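Local structure of GH26A (Muricauda sp. MAR_2010_75, 6Q75) at residues G49-N54 against M297-W302; N62-I67 against N301-A306; G180-W185 against D229-Y234; N187-D192 against K235-G240. The protein is a family 26 glycoside hydrolase that probably cleaves polysaccharides of the beta-mannan type with a TIM-barrel catalytic domain. All coordinates share one frame; numbering follows the deposited sequence.

Contact 1: residues G49-N54 against M297-W302; sequences GQHSYN and MVWSNW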
# COMPACT_ATOMS: atom_id res chain seq x y z
N GLY A 49 -1.67 -11.94 -2.51
CA GLY A 49 -1.31 -11.21 -1.32
C GLY A 49 -2.46 -11.14 -0.34
O GLY A 49 -3.63 -11.32 -0.70
N GLN A 50 -2.11 -10.87 0.92
CA GLN A 50 -3.09 -10.88 2.00
C GLN A 50 -2.65 -9.90 3.09
O GLN A 50 -1.50 -9.95 3.52
CB GLN A 50 -3.24 -12.29 2.58
CG GLN A 50 -4.19 -12.35 3.78
CD GLN A 50 -5.66 -12.18 3.39
OE1 GLN A 50 -6.14 -12.82 2.46
NE2 GLN A 50 -6.38 -11.32 4.13
N HIS A 51 -3.59 -9.08 3.55
CA HIS A 51 -3.39 -8.10 4.61
C HIS A 51 -3.94 -8.62 5.92
O HIS A 51 -4.92 -9.37 5.94
CB HIS A 51 -4.09 -6.80 4.22
CG HIS A 51 -4.04 -5.74 5.27
ND1 HIS A 51 -3.00 -4.85 5.34
CD2 HIS A 51 -4.91 -5.37 6.24
CE1 HIS A 51 -3.22 -3.98 6.32
NE2 HIS A 51 -4.36 -4.28 6.89
N SER A 52 -3.28 -8.26 7.03
CA SER A 52 -3.76 -8.56 8.38
C SER A 52 -3.65 -7.30 9.23
O SER A 52 -2.76 -6.48 9.02
CB SER A 52 -2.96 -9.71 9.04
OG SER A 52 -2.97 -10.91 8.27
N TYR A 53 -4.57 -7.14 10.19
CA TYR A 53 -4.43 -6.05 11.14
C TYR A 53 -3.18 -6.24 12.00
O TYR A 53 -2.80 -7.37 12.32
CB TYR A 53 -5.65 -5.97 12.04
CG TYR A 53 -6.96 -5.92 11.29
CD1 TYR A 53 -7.30 -4.80 10.52
CD2 TYR A 53 -7.88 -6.97 11.36
CE1 TYR A 53 -8.51 -4.75 9.84
CE2 TYR A 53 -9.09 -6.91 10.71
CZ TYR A 53 -9.40 -5.80 9.94
OH TYR A 53 -10.60 -5.74 9.25
N ASN A 54 -2.56 -5.12 12.39
CA ASN A 54 -1.27 -5.26 13.07
C ASN A 54 -1.39 -5.84 14.48
O ASN A 54 -0.36 -6.22 15.04
CB ASN A 54 -0.51 -3.92 13.11
CG ASN A 54 -1.15 -2.87 14.04
OD1 ASN A 54 -1.50 -3.12 15.20
ND2 ASN A 54 -1.26 -1.66 13.52
N MET A 297 -4.07 -7.75 -2.97
CA MET A 297 -3.95 -7.94 -1.53
C MET A 297 -5.35 -7.95 -0.92
O MET A 297 -6.00 -6.91 -0.86
CB MET A 297 -3.09 -6.84 -0.88
CG MET A 297 -2.80 -7.19 0.57
SD MET A 297 -2.00 -5.90 1.53
CE MET A 297 -3.26 -4.62 1.52
N VAL A 298 -5.82 -9.13 -0.50
CA VAL A 298 -7.14 -9.22 0.11
C VAL A 298 -7.13 -8.59 1.50
O VAL A 298 -6.16 -8.72 2.26
CB VAL A 298 -7.60 -10.68 0.17
CG1 VAL A 298 -8.95 -10.79 0.86
CG2 VAL A 298 -7.70 -11.21 -1.23
N TRP A 299 -8.20 -7.88 1.82
CA TRP A 299 -8.28 -7.13 3.08
C TRP A 299 -8.72 -8.05 4.20
O TRP A 299 -9.91 -8.34 4.33
CB TRP A 299 -9.24 -5.96 2.94
CG TRP A 299 -9.17 -5.07 4.16
CD1 TRP A 299 -10.03 -5.05 5.22
CD2 TRP A 299 -8.13 -4.13 4.47
NE1 TRP A 299 -9.62 -4.11 6.14
CE2 TRP A 299 -8.45 -3.54 5.71
CE3 TRP A 299 -6.98 -3.70 3.79
CZ2 TRP A 299 -7.64 -2.55 6.31
CZ3 TRP A 299 -6.19 -2.73 4.38
CH2 TRP A 299 -6.52 -2.17 5.63
N SER A 300 -7.79 -8.46 5.06
CA SER A 300 -8.13 -9.24 6.25
C SER A 300 -9.22 -10.28 6.06
O SER A 300 -9.05 -11.19 5.25
CB SER A 300 -8.50 -8.28 7.38
OG SER A 300 -7.33 -7.49 7.67
N ASN A 301 -10.33 -10.19 6.81
CA ASN A 301 -11.27 -11.32 6.75
C ASN A 301 -12.17 -11.27 5.53
O ASN A 301 -13.06 -12.13 5.42
CB ASN A 301 -12.14 -11.42 8.02
CG ASN A 301 -12.73 -12.84 8.22
OD1 ASN A 301 -12.03 -13.83 8.01
ND2 ASN A 301 -14.00 -12.92 8.60
N TRP A 302 -11.97 -10.33 4.60
CA TRP A 302 -12.68 -10.44 3.33
C TRP A 302 -12.27 -11.71 2.59
O TRP A 302 -13.00 -12.17 1.71
CB TRP A 302 -12.43 -9.20 2.47
CG TRP A 302 -13.37 -8.04 2.71
CD1 TRP A 302 -14.23 -7.49 1.81
CD2 TRP A 302 -13.55 -7.28 3.93
NE1 TRP A 302 -14.93 -6.45 2.37
CE2 TRP A 302 -14.53 -6.30 3.68
CE3 TRP A 302 -12.98 -7.35 5.20
CZ2 TRP A 302 -14.95 -5.39 4.65
CZ3 TRP A 302 -13.39 -6.44 6.17
CH2 TRP A 302 -14.37 -5.48 5.88
O HOH W 1 -11.68 -8.27 8.67
O HOH W 2 -11.50 -3.47 8.40
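Val298 uses both its backbone groups to join strand 49-51 in parallel, its N bonding to Gly49 O at 3.1 Å and its O accepting from His51 N at 2.9 Å, both bonds nearly straight. These are the C-terminal ends of strands 46-51 and 293-299, whose pairing closes the (beta/alpha)8 barrel between its beginning and its end along the chain. His51 and Trp299 both place CG anti to the backbone N (chi1 176° and -172°), and the two side chains run alongside in the same direction. They form an offset stack, the imidazole and the indole six-membered ring lying 3.9 Å apart between centroids with planes at 12°. Ser300 OG sits over the centre of the Tyr53 ring, 3.5 Å from Tyr53 CZ, and also meets the edge of the imidazole. Beyond it a water joins Tyr53 OH, at 2.6 Å, to Trp299 NE1, at 3.0 Å, with the indole as donor. On the other side of the sheet the bent Gln50 chain brings NE2 back to its neighbour's carbonyl, His51 O, at 3.0 Å in the carbonyl plane; its bond to Ser300 O is weak. A serine in place of Trp299 would remove the indole, and His51 would probably lose its stacking partner and become freer to turn, while the water at the Tyr53 hydroxyl would lose a donor. Bound Tris and glycerol both approach the Trp299 side chain, consistent with a sugar-binding pocket at this end of the barrel. With the Gln50 amide on one face and the His51-Trp299 stack on the other, the bonded strands probably help hold the indole toward that likely pocket.

Contact 2: residues N62-I67 against N301-A306; sequences NKAKEI and NWIETA
Lys63 and Ile303 join two helices on the outside of the barrel: 59-68, which follows strand 46-51, and the short helix 302-305, which follows strand 293-299. The lysine leaves its helix extended (CG anti to the backbone N, chi1 -174°) and bends at chi3 and chi4 to bring NZ to two oxygens. One is Asn301 OD1 at 2.8 Å, approached with the donor tilted 26° from the carbonyl plane. The other is Glu304 OE1 at 2.9 Å, a salt bridge whose hydrogen bond is weak. Asn301 also gives ND2 to Glu304 OE2 at 3.3 Å, meeting the carboxylate from above its plane. Amide, carboxylate and ammonium therefore close a ring of contacts, and with both ends of the amide engaged its rotation is fixed. Below this polar cluster the contact is apolar: Ile303 CG2 lies 3.8 Å from Lys63 CD, the two side chains running antiparallel past one another, while Ile303 CG1 meets Ala64 CB at 4.2 Å and Ile67 CD1 at 4.1 Å. Val312 of helix 309-316 touches both isoleucines, and Gln50 of strand 46-51 lies against Ala64 and Ile303, so the contact sits between the barrel wall and that third helix.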
# COMPACT_ATOMS: atom_id res chain seq x y z
N ASN A 62 -2.25 -16.32 7.56
CA ASN A 62 -2.35 -17.74 7.89
C ASN A 62 -3.70 -18.31 7.49
O ASN A 62 -3.78 -19.46 7.06
CB ASN A 62 -2.12 -17.95 9.39
CG ASN A 62 -0.69 -17.65 9.79
OD1 ASN A 62 0.22 -17.68 8.96
ND2 ASN A 62 -0.49 -17.37 11.08
N LYS A 63 -4.77 -17.53 7.64
CA LYS A 63 -6.09 -18.01 7.21
C LYS A 63 -6.14 -18.23 5.70
O LYS A 63 -6.70 -19.22 5.22
CB LYS A 63 -7.18 -17.03 7.65
CG LYS A 63 -8.59 -17.53 7.36
CD LYS A 63 -9.65 -16.47 7.67
CE LYS A 63 -10.16 -16.58 9.08
NZ LYS A 63 -11.65 -16.30 9.17
N ALA A 64 -5.55 -17.31 4.93
CA ALA A 64 -5.50 -17.49 3.48
C ALA A 64 -4.78 -18.78 3.12
O ALA A 64 -5.22 -19.53 2.23
CB ALA A 64 -4.82 -16.30 2.82
N LYS A 65 -3.69 -19.08 3.82
CA LYS A 65 -2.99 -20.33 3.56
C LYS A 65 -3.85 -21.54 3.91
O LYS A 65 -3.83 -22.54 3.19
CB LYS A 65 -1.67 -20.35 4.35
CG LYS A 65 -0.83 -21.60 4.11
CD LYS A 65 0.42 -21.58 4.98
N GLU A 66 -4.62 -21.46 5.01
CA GLU A 66 -5.50 -22.57 5.36
C GLU A 66 -6.58 -22.77 4.31
O GLU A 66 -6.97 -23.91 4.00
CB GLU A 66 -6.15 -22.33 6.73
CG GLU A 66 -5.19 -22.20 7.89
N ILE A 67 -7.12 -21.69 3.77
CA ILE A 67 -8.22 -21.82 2.82
C ILE A 67 -7.71 -22.33 1.48
O ILE A 67 -8.29 -23.24 0.88
CB ILE A 67 -8.97 -20.49 2.65
CG1 ILE A 67 -9.65 -20.08 3.96
CG2 ILE A 67 -9.97 -20.60 1.47
CD1 ILE A 67 -10.12 -18.61 3.96
N ASN A 301 -10.33 -10.19 6.81
CA ASN A 301 -11.27 -11.32 6.75
C ASN A 301 -12.17 -11.27 5.53
O ASN A 301 -13.06 -12.13 5.42
CB ASN A 301 -12.14 -11.42 8.02
CG ASN A 301 -12.73 -12.84 8.22
OD1 ASN A 301 -12.03 -13.83 8.01
ND2 ASN A 301 -14.00 -12.92 8.60
N TRP A 302 -11.97 -10.33 4.60
CA TRP A 302 -12.68 -10.44 3.33
C TRP A 302 -12.27 -11.71 2.59
O TRP A 302 -13.00 -12.17 1.71
CB TRP A 302 -12.43 -9.20 2.47
CG TRP A 302 -13.37 -8.04 2.71
CD1 TRP A 302 -14.23 -7.49 1.81
CD2 TRP A 302 -13.55 -7.28 3.93
NE1 TRP A 302 -14.93 -6.45 2.37
CE2 TRP A 302 -14.53 -6.30 3.68
CE3 TRP A 302 -12.98 -7.35 5.20
CZ2 TRP A 302 -14.95 -5.39 4.65
CZ3 TRP A 302 -13.39 -6.44 6.17
CH2 TRP A 302 -14.37 -5.48 5.88
N ILE A 303 -11.14 -12.32 2.98
CA ILE A 303 -10.75 -13.60 2.40
C ILE A 303 -11.82 -14.65 2.65
O ILE A 303 -11.95 -15.60 1.87
CB ILE A 303 -9.37 -14.03 2.95
CG1 ILE A 303 -8.79 -15.21 2.15
CG2 ILE A 303 -9.46 -14.41 4.43
CD1 ILE A 303 -8.53 -14.89 0.64
N GLU A 304 -12.62 -14.49 3.70
CA GLU A 304 -13.73 -15.38 4.04
C GLU A 304 -15.09 -14.76 3.75
O GLU A 304 -15.97 -15.44 3.21
CB GLU A 304 -13.63 -15.75 5.52
CG GLU A 304 -14.90 -16.25 6.20
CD GLU A 304 -14.63 -16.62 7.67
OE1 GLU A 304 -13.87 -17.59 7.90
OE2 GLU A 304 -15.19 -15.96 8.58
N THR A 305 -15.28 -13.47 4.04
CA THR A 305 -16.62 -12.91 3.92
C THR A 305 -16.97 -12.47 2.50
O THR A 305 -18.16 -12.34 2.18
CB THR A 305 -16.78 -11.72 4.87
OG1 THR A 305 -15.88 -10.69 4.48
CG2 THR A 305 -16.46 -12.13 6.30
N ALA A 306 -15.98 -12.24 1.64
CA ALA A 306 -16.22 -11.76 0.29
C ALA A 306 -15.84 -12.78 -0.77
O ALA A 306 -15.86 -12.45 -1.96
CB ALA A 306 -15.45 -10.45 0.03
O HOH W 3 -14.39 -16.10 10.91

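Contact 3: residues G180-W185 against D229-Y234; sequences GVWFWW and DQAYDY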
# COMPACT_ATOMS: atom_id res chain seq x y z
N GLY A 180 -10.16 9.69 -2.58
CA GLY A 180 -11.44 9.61 -1.91
C GLY A 180 -11.66 10.79 -0.99
O GLY A 180 -10.74 11.53 -0.64
N VAL A 181 -12.93 10.97 -0.58
CA VAL A 181 -13.29 12.07 0.30
C VAL A 181 -13.27 11.67 1.78
O VAL A 181 -13.47 12.54 2.64
CB VAL A 181 -14.68 12.65 -0.04
CG1 VAL A 181 -14.69 13.15 -1.49
CG2 VAL A 181 -15.80 11.59 0.18
N TRP A 182 -12.96 10.42 2.11
CA TRP A 182 -13.21 9.96 3.47
C TRP A 182 -12.04 10.18 4.44
O TRP A 182 -12.29 10.45 5.62
CB TRP A 182 -13.59 8.48 3.47
CG TRP A 182 -12.84 7.59 2.52
CD1 TRP A 182 -11.72 6.84 2.80
CD2 TRP A 182 -13.17 7.32 1.15
NE1 TRP A 182 -11.35 6.11 1.68
CE2 TRP A 182 -12.21 6.40 0.66
CE3 TRP A 182 -14.16 7.79 0.28
CZ2 TRP A 182 -12.23 5.93 -0.67
CZ3 TRP A 182 -14.20 7.31 -1.03
CH2 TRP A 182 -13.22 6.39 -1.49
N PHE A 183 -10.80 10.08 3.98
CA PHE A 183 -9.66 10.29 4.88
C PHE A 183 -9.31 11.77 4.94
O PHE A 183 -9.56 12.54 4.01
CB PHE A 183 -8.45 9.50 4.39
CG PHE A 183 -8.58 8.00 4.53
CD1 PHE A 183 -9.01 7.43 5.72
CD2 PHE A 183 -8.26 7.16 3.47
CE1 PHE A 183 -9.11 6.05 5.85
CE2 PHE A 183 -8.38 5.79 3.58
CZ PHE A 183 -8.79 5.23 4.77
N TRP A 184 -8.65 12.18 6.05
CA TRP A 184 -8.32 13.59 6.18
C TRP A 184 -7.36 14.06 5.09
O TRP A 184 -7.36 15.25 4.75
CB TRP A 184 -7.74 13.90 7.57
CG TRP A 184 -6.43 13.25 7.91
CD1 TRP A 184 -6.24 12.13 8.67
CD2 TRP A 184 -5.12 13.74 7.58
NE1 TRP A 184 -4.89 11.87 8.79
CE2 TRP A 184 -4.18 12.85 8.14
CE3 TRP A 184 -4.65 14.83 6.85
CZ2 TRP A 184 -2.79 13.00 7.98
CZ3 TRP A 184 -3.27 14.99 6.70
CH2 TRP A 184 -2.36 14.08 7.26
N TRP A 185 -6.54 13.18 4.56
CA TRP A 185 -5.63 13.54 3.48
C TRP A 185 -6.28 13.40 2.10
O TRP A 185 -5.59 13.58 1.08
CB TRP A 185 -4.37 12.67 3.55
CG TRP A 185 -4.64 11.20 3.39
CD1 TRP A 185 -4.76 10.51 2.21
CD2 TRP A 185 -4.76 10.24 4.43
NE1 TRP A 185 -5.00 9.18 2.46
CE2 TRP A 185 -5.00 8.98 3.81
CE3 TRP A 185 -4.75 10.32 5.83
CZ2 TRP A 185 -5.19 7.82 4.55
CZ3 TRP A 185 -4.93 9.17 6.57
CH2 TRP A 185 -5.16 7.92 5.92
N ASP A 229 -19.53 10.02 -0.85
CA ASP A 229 -18.62 8.89 -0.91
C ASP A 229 -17.83 8.89 -2.22
O ASP A 229 -17.51 7.82 -2.75
CB ASP A 229 -19.42 7.58 -0.74
CG ASP A 229 -18.57 6.38 -0.35
OD1 ASP A 229 -17.45 6.55 0.17
OD2 ASP A 229 -19.06 5.23 -0.54
N GLN A 230 -17.48 10.08 -2.74
CA GLN A 230 -16.82 10.18 -4.04
C GLN A 230 -15.34 9.84 -3.96
O GLN A 230 -14.66 10.03 -2.93
CB GLN A 230 -16.98 11.60 -4.62
CG GLN A 230 -18.43 12.08 -4.75
CD GLN A 230 -18.91 12.86 -3.51
OE1 GLN A 230 -18.37 12.73 -2.40
NE2 GLN A 230 -19.93 13.68 -3.71
N ALA A 231 -14.83 9.36 -5.09
CA ALA A 231 -13.40 9.24 -5.31
C ALA A 231 -13.12 9.76 -6.71
O ALA A 231 -13.72 9.31 -7.70
CB ALA A 231 -12.90 7.80 -5.14
N TYR A 232 -12.20 10.73 -6.80
CA TYR A 232 -12.06 11.52 -8.00
C TYR A 232 -10.98 10.92 -8.91
O TYR A 232 -10.41 9.87 -8.63
CB TYR A 232 -11.79 12.98 -7.60
CG TYR A 232 -13.04 13.55 -6.94
CD1 TYR A 232 -14.19 13.78 -7.69
CD2 TYR A 232 -13.08 13.81 -5.58
CE1 TYR A 232 -15.35 14.28 -7.10
CE2 TYR A 232 -14.23 14.32 -4.98
CZ TYR A 232 -15.36 14.55 -5.75
OH TYR A 232 -16.51 15.04 -5.18
N ASP A 233 -10.73 11.60 -10.03
CA ASP A 233 -9.84 11.08 -11.06
C ASP A 233 -8.43 10.85 -10.52
O ASP A 233 -7.88 11.67 -9.77
CB ASP A 233 -9.76 12.05 -12.23
CG ASP A 233 -11.03 12.06 -13.08
OD1 ASP A 233 -11.74 11.04 -13.14
OD2 ASP A 233 -11.29 13.10 -13.72
N TYR A 234 -7.82 9.75 -10.96
CA TYR A 234 -6.47 9.40 -10.53
C TYR A 234 -5.49 10.54 -10.75
O TYR A 234 -4.70 10.87 -9.86
CB TYR A 234 -5.98 8.17 -11.31
CG TYR A 234 -6.70 6.85 -10.98
CD1 TYR A 234 -6.93 6.46 -9.66
CD2 TYR A 234 -7.10 5.98 -12.00
CE1 TYR A 234 -7.51 5.24 -9.37
CE2 TYR A 234 -7.71 4.76 -11.72
CZ TYR A 234 -7.91 4.40 -10.40
OH TYR A 234 -8.50 3.20 -10.10
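Backbone to backbone, Gly180 and Ala231 are joined by a single bridge, their CA atoms 3.9 Å apart. Gln230 O serves both neighbours across it: Val181 N donates at 3.1 Å, a weak bond bent to 132°, and Gly180 CA makes a CA-H...O contact at 3.4 Å. Neither loop is regular here; one follows strand 170-173 and the other strand 214-221 of the barrel. Apolar contacts lie on both flanks of the bridge. Val181 CG1 comes to Tyr232 CE2 at 3.7 Å, the two side chains crossing obliquely, and Trp182 CH2 reaches Ala231 CB at 3.9 Å. The indole arrives there because Trp182 CG stands between the backbone N and the carbonyl carbon (chi1 40°), which folds the ring back over Gly180 CA; a side chain at Gly180 would collide with it. Contacts between the indole and oxygens form the third group. Trp182 CZ3 lies 3.3 Å from Gln230 O, and Trp182 CE3 is 3.5 Å from Asp229 OD1, with ring and carboxylate planes 61° apart. Asp229 OD1 is itself held by a salt bridge to Arg224. Beyond the pyrrole side Phe183 is sandwiched, Trp182 CD1 over one face and Trp185 over the opposite one. A bound Tris lies about 5 Å from the Trp182 side chain, consistent with a place near the substrate pocket. The chemistry implies an indole held at its pyrrole side by the bond from Trp182 NE1 to Glu177 OE1, while weaker apolar and C-H contacts, the latter probably favourable toward the two oxygens, place its benzene side.

Contact 4: residues N187-D192 against K235-G240; sequences NKKGKD and KDFYPG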
# COMPACT_ATOMS: atom_id res chain seq x y z
N ASN A 187 -8.97 13.94 -1.20
CA ASN A 187 -9.55 15.00 -2.03
C ASN A 187 -8.90 16.37 -1.79
O ASN A 187 -9.58 17.38 -1.65
CB ASN A 187 -11.06 15.10 -1.81
CG ASN A 187 -11.73 15.98 -2.84
OD1 ASN A 187 -11.27 16.09 -3.97
ND2 ASN A 187 -12.82 16.62 -2.45
N LYS A 188 -7.56 16.41 -1.77
CA LYS A 188 -6.81 17.65 -1.66
C LYS A 188 -6.22 17.95 -3.03
O LYS A 188 -5.17 17.42 -3.40
CB LYS A 188 -5.74 17.53 -0.60
CG LYS A 188 -6.30 17.19 0.78
CD LYS A 188 -7.08 18.39 1.39
CE LYS A 188 -7.63 18.03 2.78
NZ LYS A 188 -8.73 17.03 2.79
N LYS A 189 -6.92 18.76 -3.81
CA LYS A 189 -6.50 18.99 -5.19
C LYS A 189 -5.48 20.12 -5.30
O LYS A 189 -5.27 20.92 -4.38
CB LYS A 189 -7.72 19.26 -6.08
CG LYS A 189 -8.66 18.03 -6.21
CD LYS A 189 -9.59 18.15 -7.41
CE LYS A 189 -10.60 16.99 -7.52
NZ LYS A 189 -11.76 17.14 -6.57
N GLY A 190 -4.82 20.18 -6.46
CA GLY A 190 -3.97 21.31 -6.79
C GLY A 190 -2.54 21.15 -6.31
O GLY A 190 -2.17 20.22 -5.59
N LYS A 191 -1.71 22.11 -6.73
CA LYS A 191 -0.27 22.01 -6.47
C LYS A 191 0.05 22.09 -4.99
O LYS A 191 1.07 21.56 -4.55
CB LYS A 191 0.48 23.12 -7.23
CG LYS A 191 0.35 24.49 -6.62
N ASP A 192 -0.81 22.72 -4.19
CA ASP A 192 -0.61 22.76 -2.75
C ASP A 192 -1.40 21.69 -2.02
O ASP A 192 -1.49 21.73 -0.79
CB ASP A 192 -0.93 24.16 -2.21
CG ASP A 192 0.01 25.21 -2.77
OD1 ASP A 192 1.17 24.88 -3.07
OD2 ASP A 192 -0.42 26.38 -2.91
N LYS A 235 -5.53 11.15 -11.94
CA LYS A 235 -4.48 12.09 -12.32
C LYS A 235 -4.46 13.34 -11.45
O LYS A 235 -3.40 13.96 -11.30
CB LYS A 235 -4.64 12.50 -13.79
CG LYS A 235 -5.86 13.34 -14.08
CD LYS A 235 -5.84 13.83 -15.52
CE LYS A 235 -7.24 14.22 -15.97
N ASP A 236 -5.59 13.68 -10.81
CA ASP A 236 -5.66 14.89 -9.99
C ASP A 236 -4.85 14.80 -8.71
O ASP A 236 -4.71 15.81 -8.00
CB ASP A 236 -7.11 15.23 -9.65
CG ASP A 236 -7.90 15.71 -10.85
OD1 ASP A 236 -7.29 15.99 -11.91
OD2 ASP A 236 -9.14 15.87 -10.72
N PHE A 237 -4.31 13.63 -8.38
CA PHE A 237 -3.58 13.44 -7.14
C PHE A 237 -2.23 12.77 -7.35
O PHE A 237 -1.63 12.30 -6.37
CB PHE A 237 -4.43 12.62 -6.17
CG PHE A 237 -5.81 13.16 -6.00
CD1 PHE A 237 -6.84 12.74 -6.83
CD2 PHE A 237 -6.07 14.16 -5.06
CE1 PHE A 237 -8.11 13.26 -6.69
CE2 PHE A 237 -7.34 14.68 -4.90
CZ PHE A 237 -8.37 14.23 -5.73
N TYR A 238 -1.74 12.73 -8.59
CA TYR A 238 -0.51 12.01 -8.92
C TYR A 238 0.67 12.96 -8.84
O TYR A 238 0.68 13.99 -9.53
CB TYR A 238 -0.60 11.39 -10.31
CG TYR A 238 0.58 10.51 -10.64
CD1 TYR A 238 0.75 9.28 -10.00
CD2 TYR A 238 1.52 10.88 -11.59
CE1 TYR A 238 1.82 8.45 -10.31
CE2 TYR A 238 2.62 10.06 -11.91
CZ TYR A 238 2.75 8.84 -11.25
OH TYR A 238 3.80 8.00 -11.53
N PRO A 239 1.68 12.68 -8.01
CA PRO A 239 2.75 13.66 -7.77
C PRO A 239 3.84 13.68 -8.83
O PRO A 239 4.78 14.47 -8.71
CB PRO A 239 3.32 13.19 -6.42
CG PRO A 239 3.15 11.69 -6.48
CD PRO A 239 1.83 11.46 -7.19
N GLY A 240 3.77 12.84 -9.84
CA GLY A 240 4.77 12.79 -10.89
C GLY A 240 5.60 11.53 -10.79
O GLY A 240 5.80 10.96 -9.71
O HOH W 4 -5.32 18.46 -8.39
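Phe237 presents the rim of its ring to the 187-192 loop: Asn187 OD1 lies in the ring plane, 3.9 Å from Phe237 CZ, and Lys188 N is near that plane, 3.6 Å from Phe237 CE2. The amide of Asn187 is turned 62° against the ring. Lys189 CG comes in obliquely, 3.8 Å from Phe237 CE2. In the TIM barrel these are two connecting loops, one leading from strand 170-173 to helix 194-208, the other from strand 214-221 to strand 246-251. Phe237 CG is anti to its own carbonyl carbon (chi1 -51°), which swings the ring toward Asn187 and Lys189, and the backbone behind it is tied to the barrel by Phe237 O accepting from Trp218 NE1. Lys189 runs past the ring and bends at its last torsion (chi4 78°), so NZ turns back to Asn187 OD1 at 2.8 Å, in the carbonyl plane on a lone pair. Its ammonium also makes a cation-pi contact with Tyr232. Asp236 takes a looser part: its OD2 approaches Lys189 CE at 3.7 Å, but the charged atoms, Lys189 NZ and Asp236 OD2, stay 5.1 Å apart, too far for a salt bridge, although the opposite charges probably attract weakly. With an alanine here in place of Phe237, the ring would be gone and a gap would probably open beside Asn187 and Lys189, leaving the lysine chain less confined. No direct hydrogen bond crosses between the loops; instead a single water accepts from Gly190 N at 2.6 Å and donates to Asp236 O at 2.7 Å.

How the contacts relate
The four contacts fall into two touching pairs within one (beta/alpha)8 barrel. Contacts 1 and 2, with centres about 8 Å apart, share Asn301 and Trp302 and follow one another from the closing strands 46-51 and 293-299 to the helices after them. Contacts 3 and 4, with centres about 11 Å apart, join the same two loops, their segments alternating along the chain; Tyr232 packs against Asn187 and Phe237 between them. Both are nested inside the long span closed by contacts 1 and 2. Between centres, contacts 1 and 3 are about 21 Å apart, contacts 2 and 4 about 35 Å. Each pair has a tryptophan, Trp299 or Trp182, near bound Tris, consistent with both lining the substrate-binding region.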